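Local structure of transcription regulator, Crp family (Thermus thermophilus, 4EV0) at residues B[3-8]-B[120-125]; B[107-110]-B[115-118]. The protein activates transcription from six promoters in a cAMP-dependent manner, binding DNA as a homodimer through winged helix-turn-helix domains. All blocks are in the same frame, centred on the assembly; numbering follows the deposited sequence.

Contact 1: residues B[3-8]-B[120-125]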
loop_
_atom_site.group_PDB
_atom_site.type_symbol
_atom_site.label_atom_id
_atom_site.label_comp_id
_atom_site.label_asym_id
_atom_site.label_seq_id
_atom_site.Cartn_x
_atom_site.Cartn_y
_atom_site.Cartn_z
ATOM N N GLY B 3 8.553 22.270 -12.425
ATOM C CA GLY B 3 8.281 21.435 -13.582
ATOM C C GLY B 3 7.410 20.240 -13.245
ATOM O O GLY B 3 7.753 19.428 -12.378
ATOM N N SER B 4 6.281 20.129 -13.937
ATOM C CA SER B 4 5.334 19.043 -13.691
ATOM C C SER B 4 5.813 17.700 -14.256
ATOM O O SER B 4 6.319 17.635 -15.375
ATOM C CB SER B 4 3.954 19.395 -14.256
ATOM O OG SER B 4 3.024 18.347 -14.025
ATOM N N PRO B 5 5.662 16.622 -13.468
ATOM C CA PRO B 5 6.039 15.268 -13.908
ATOM C C PRO B 5 5.167 14.790 -15.073
ATOM O O PRO B 5 5.606 13.972 -15.882
ATOM C CB PRO B 5 5.821 14.407 -12.651
ATOM C CG PRO B 5 4.907 15.204 -11.776
ATOM C CD PRO B 5 5.191 16.652 -12.069
ATOM N N LEU B 6 3.952 15.333 -15.156
ATOM C CA LEU B 6 3.030 15.072 -16.263
ATOM C C LEU B 6 3.654 15.399 -17.607
ATOM O O LEU B 6 3.257 14.858 -18.635
ATOM C CB LEU B 6 1.764 15.912 -16.093
ATOM C CG LEU B 6 0.688 15.695 -17.156
ATOM C CD1 LEU B 6 0.205 14.245 -17.144
ATOM C CD2 LEU B 6 -0.482 16.698 -17.016
ATOM N N PHE B 7 4.645 16.282 -17.577
ATOM C CA PHE B 7 5.283 16.821 -18.771
ATOM C C PHE B 7 6.720 16.348 -18.958
ATOM O O PHE B 7 7.446 16.862 -19.816
ATOM C CB PHE B 7 5.265 18.343 -18.697
ATOM C CG PHE B 7 3.884 18.926 -18.706
ATOM C CD1 PHE B 7 2.890 18.365 -19.488
ATOM C CD2 PHE B 7 3.575 20.037 -17.916
ATOM C CE1 PHE B 7 1.611 18.906 -19.497
ATOM C CE2 PHE B 7 2.297 20.589 -17.920
ATOM C CZ PHE B 7 1.312 20.031 -18.709
ATOM N N HIS B 8 7.129 15.378 -18.148
ATOM C CA HIS B 8 8.470 14.807 -18.254
ATOM C C HIS B 8 8.745 14.216 -19.646
ATOM O O HIS B 8 7.937 13.463 -20.180
ATOM C CB HIS B 8 8.676 13.754 -17.156
ATOM C CG HIS B 8 10.092 13.284 -17.029
ATOM N ND1 HIS B 8 10.631 12.311 -17.847
ATOM C CD2 HIS B 8 11.083 13.661 -16.187
ATOM C CE1 HIS B 8 11.894 12.110 -17.514
ATOM N NE2 HIS B 8 12.192 12.914 -16.508
ATOM N N ALA B 120 0.489 7.073 -16.330
ATOM C CA ALA B 120 0.750 5.699 -15.925
ATOM C C ALA B 120 1.884 5.622 -14.893
ATOM O O ALA B 120 1.728 4.986 -13.846
ATOM C CB ALA B 120 1.052 4.803 -17.165
ATOM N N ALA B 121 2.995 6.302 -15.191
ATOM C CA ALA B 121 4.194 6.305 -14.345
ATOM C C ALA B 121 3.924 6.910 -12.959
ATOM O O ALA B 121 4.440 6.431 -11.934
ATOM C CB ALA B 121 5.336 7.048 -15.041
ATOM N N LEU B 122 3.120 7.968 -12.946
ATOM C CA LEU B 122 2.760 8.638 -11.706
ATOM C C LEU B 122 1.924 7.743 -10.810
ATOM O O LEU B 122 2.153 7.674 -9.601
ATOM C CB LEU B 122 2.026 9.956 -11.995
ATOM C CG LEU B 122 3.030 11.066 -12.314
ATOM C CD1 LEU B 122 2.353 12.371 -12.755
ATOM C CD2 LEU B 122 3.934 11.295 -11.091
ATOM N N LEU B 123 0.946 7.076 -11.411
ATOM C CA LEU B 123 0.145 6.084 -10.712
ATOM C C LEU B 123 1.020 4.914 -10.225
ATOM O O LEU B 123 0.791 4.345 -9.149
ATOM C CB LEU B 123 -0.974 5.568 -11.622
ATOM C CG LEU B 123 -2.087 6.597 -11.859
ATOM C CD1 LEU B 123 -3.085 6.075 -12.893
ATOM C CD2 LEU B 123 -2.798 6.971 -10.557
ATOM N N ALA B 124 2.022 4.557 -11.018
ATOM C CA ALA B 124 2.929 3.501 -10.603
ATOM C C ALA B 124 3.719 3.960 -9.383
ATOM O O ALA B 124 3.873 3.202 -8.447
ATOM C CB ALA B 124 3.851 3.080 -11.748
ATOM N N ARG B 125 4.184 5.205 -9.398
ATOM C CA ARG B 125 4.893 5.804 -8.269
ATOM C C ARG B 125 4.040 5.785 -6.998
ATOM O O ARG B 125 4.545 5.530 -5.905
ATOM C CB ARG B 125 5.333 7.240 -8.622
ATOM C CG ARG B 125 5.996 8.068 -7.496
ATOM C CD ARG B 125 7.385 7.534 -7.099
ATOM N NE ARG B 125 7.976 6.712 -8.160
ATOM C CZ ARG B 125 8.564 5.528 -7.967
ATOM N NH1 ARG B 125 8.667 5.014 -6.739
ATOM N NH2 ARG B 125 9.053 4.862 -9.010
#

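Contact 2: residues B[107-110]-B[115-118]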
loop_
_atom_site.group_PDB
_atom_site.type_symbol
_atom_site.label_atom_id
_atom_site.label_comp_id
_atom_site.label_asym_id
_atom_site.label_seq_id
_atom_site.Cartn_x
_atom_site.Cartn_y
_atom_site.Cartn_z
ATOM N N ALA B 107 -7.928 13.986 -27.046
ATOM C CA ALA B 107 -7.354 14.575 -28.246
ATOM C C ALA B 107 -5.876 14.906 -28.018
ATOM O O ALA B 107 -5.072 14.848 -28.955
ATOM C CB ALA B 107 -8.151 15.814 -28.694
ATOM N N LEU B 108 -5.516 15.239 -26.777
ATOM C CA LEU B 108 -4.127 15.579 -26.463
ATOM C C LEU B 108 -3.151 14.396 -26.595
ATOM O O LEU B 108 -2.076 14.530 -27.184
ATOM C CB LEU B 108 -4.007 16.193 -25.069
ATOM C CG LEU B 108 -2.567 16.377 -24.563
ATOM C CD1 LEU B 108 -1.777 17.286 -25.507
ATOM C CD2 LEU B 108 -2.548 16.929 -23.129
ATOM N N ILE B 109 -3.510 13.246 -26.032
ATOM C CA ILE B 109 -2.596 12.102 -26.060
ATOM C C ILE B 109 -2.386 11.585 -27.480
ATOM O O ILE B 109 -1.366 10.967 -27.766
ATOM C CB ILE B 109 -3.025 10.964 -25.111
ATOM C CG1 ILE B 109 -4.339 10.337 -25.563
ATOM C CG2 ILE B 109 -3.129 11.482 -23.680
ATOM C CD1 ILE B 109 -4.673 9.076 -24.820
ATOM N N ARG B 110 -3.339 11.876 -28.370
ATOM C CA ARG B 110 -3.205 11.526 -29.792
ATOM C C ARG B 110 -2.072 12.304 -30.446
ATOM O O ARG B 110 -1.434 11.820 -31.377
ATOM C CB ARG B 110 -4.507 11.764 -30.552
ATOM C CG ARG B 110 -5.525 10.657 -30.390
ATOM C CD ARG B 110 -6.730 10.878 -31.311
ATOM N NE ARG B 110 -7.290 9.597 -31.742
ATOM C CZ ARG B 110 -8.025 9.422 -32.838
ATOM N NH1 ARG B 110 -8.305 10.455 -33.624
ATOM N NH2 ARG B 110 -8.482 8.214 -33.147
ATOM N N VAL B 115 2.148 11.876 -22.620
ATOM C CA VAL B 115 1.306 12.375 -21.535
ATOM C C VAL B 115 0.546 11.234 -20.881
ATOM O O VAL B 115 0.437 11.174 -19.662
ATOM C CB VAL B 115 0.294 13.430 -22.023
ATOM C CG1 VAL B 115 -0.669 13.799 -20.900
ATOM C CG2 VAL B 115 1.024 14.658 -22.538
ATOM N N ALA B 116 0.013 10.332 -21.695
ATOM C CA ALA B 116 -0.668 9.167 -21.162
ATOM C C ALA B 116 0.317 8.303 -20.385
ATOM O O ALA B 116 0.007 7.842 -19.287
ATOM C CB ALA B 116 -1.315 8.363 -22.277
ATOM N N HIS B 117 1.503 8.089 -20.955
ATOM C CA HIS B 117 2.534 7.302 -20.288
ATOM C C HIS B 117 2.950 7.929 -18.971
ATOM O O HIS B 117 3.160 7.222 -17.984
ATOM C CB HIS B 117 3.773 7.147 -21.156
ATOM C CG HIS B 117 4.999 6.778 -20.377
ATOM N ND1 HIS B 117 5.336 5.470 -20.085
ATOM C CD2 HIS B 117 5.961 7.550 -19.814
ATOM C CE1 HIS B 117 6.458 5.455 -19.389
ATOM N NE2 HIS B 117 6.860 6.703 -19.215
ATOM N N ASN B 118 3.064 9.257 -18.953
ATOM C CA ASN B 118 3.444 9.955 -17.731
ATOM C C ASN B 118 2.415 9.800 -16.625
ATOM O O ASN B 118 2.783 9.743 -15.446
ATOM C CB ASN B 118 3.770 11.425 -17.994
ATOM C CG ASN B 118 5.160 11.615 -18.564
ATOM O OD1 ASN B 118 6.049 10.784 -18.366
ATOM N ND2 ASN B 118 5.355 12.703 -19.287
#

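Contact 1: residues B[3-8]-B[120-125]
Pro5 and Leu122 carry this small apolar contact, which fastens the N-terminal loop to helix 114-135, the long helix that follows the cyclic nucleotide-binding beta-roll of a CRP-family regulator; the Leu122 side chain is about 9 Å from bound cAMP. Ahead of it, Ser4 OG is hydrogen-bonded to Gly71 O and receives a weak bond from Leu6 N. Pro5 opens a short 3-10 turn, with its CB directed at the helix. Its CG lies 3.9 Å from Leu122 CD1, and its CB is 4.0 Å from Leu122 CD2, so the leucine fork meets the CB-CG bond of the ring with both methyls, the two side chains crossing at about a right angle. Leu122 reaches this place with CG beside its backbone N and anti to the carbonyl carbon (chi1 -82°). Leu6 directs its CB away from 120-125, its side chain packing on Leu45 of strand 42-46 and, earlier on the long helix, on Val115 and Leu119; to Leu122 it offers only backbone, its N 4.1 Å from Leu122 CD1. Phe7 then packs on helix 12-19. An alanine in place of Leu122 would lack both methyls, which would probably leave the Pro5 ring without its partner on the helix and open a gap between loop and helix. With no hydrogen bond between the segments and just 103 Å² buried, the contact rests on van der Waals packing, with little directional preference.

Contact 2: residues B[107-110]-B[115-118]
Ile109 lies against Val115 and Ala116 where helix 102-111 turns into helix 114-135, the pair of consecutive helices that follows the beta-barrel in the cyclic nucleotide-binding domain of CRP-family regulators. The second and longer helix forms the dimer interface in this family, and this contact sits near its start, about 14 Å from bound cAMP measured from the side chain of Val115. Only two residues separate the helices, and the segments approach to 6.0 Å between Ile109 CA and Val115 CA, burying 162 Å² over both sides.

The two branches of Ile109 divide the work. CG2, anti to the carbonyl carbon, lies against both helix residues: it is 3.9 Å from Ala116 CB, equally near Ala116 N, and 4.3 Å from Val115 CB. The other branch has CG1 between the backbone N and the carbonyl carbon (chi1 66°), a crowded position, and extends to bring CD1 to 4.3 Å from Ala116 CB. The alanine methyl thus has CG2 close against it and CD1 somewhat farther off. Val115 and Ala116 both point their CB atoms at the first helix, whereas Leu108 leaves its helix to one side of the second and reaches Val115 through a terminal methyl.

The second subunit covers the neighbouring face: Ala116 packs on Ala116 of that subunit, Ile109 on its His117, and His117 ND1 is hydrogen-bonded to its Tyr105 OH. Leu108 also touches Tyr21 of its own chain. Its CG stands anti to the backbone N (chi1 171°), and the terminal CD2 faces both methyls of Val115, 4.3 Å from CG1 and 4.3 Å from CG2.

In the fold
From the N terminus, the loop at 3-8 precedes helix 12-19 and the beta strands of the cyclic nucleotide-binding domain; contact 1 joins it to 120-125, closing a loop with 111 residues between the segments. Within that span lies contact 2, a tight local closure between helices 102-111 and 114-135. Both use helix 114-135, with centres 12 Å apart, and they meet directly: Asn118 ND2 probably donates to His8 O (2.8 Å) and Leu6 O (3.1 Å), while Leu6 CD1 packs on Val115 CG1. Together they fasten the N-terminal loop and helix 102-111 to the long helix that also faces the second subunit.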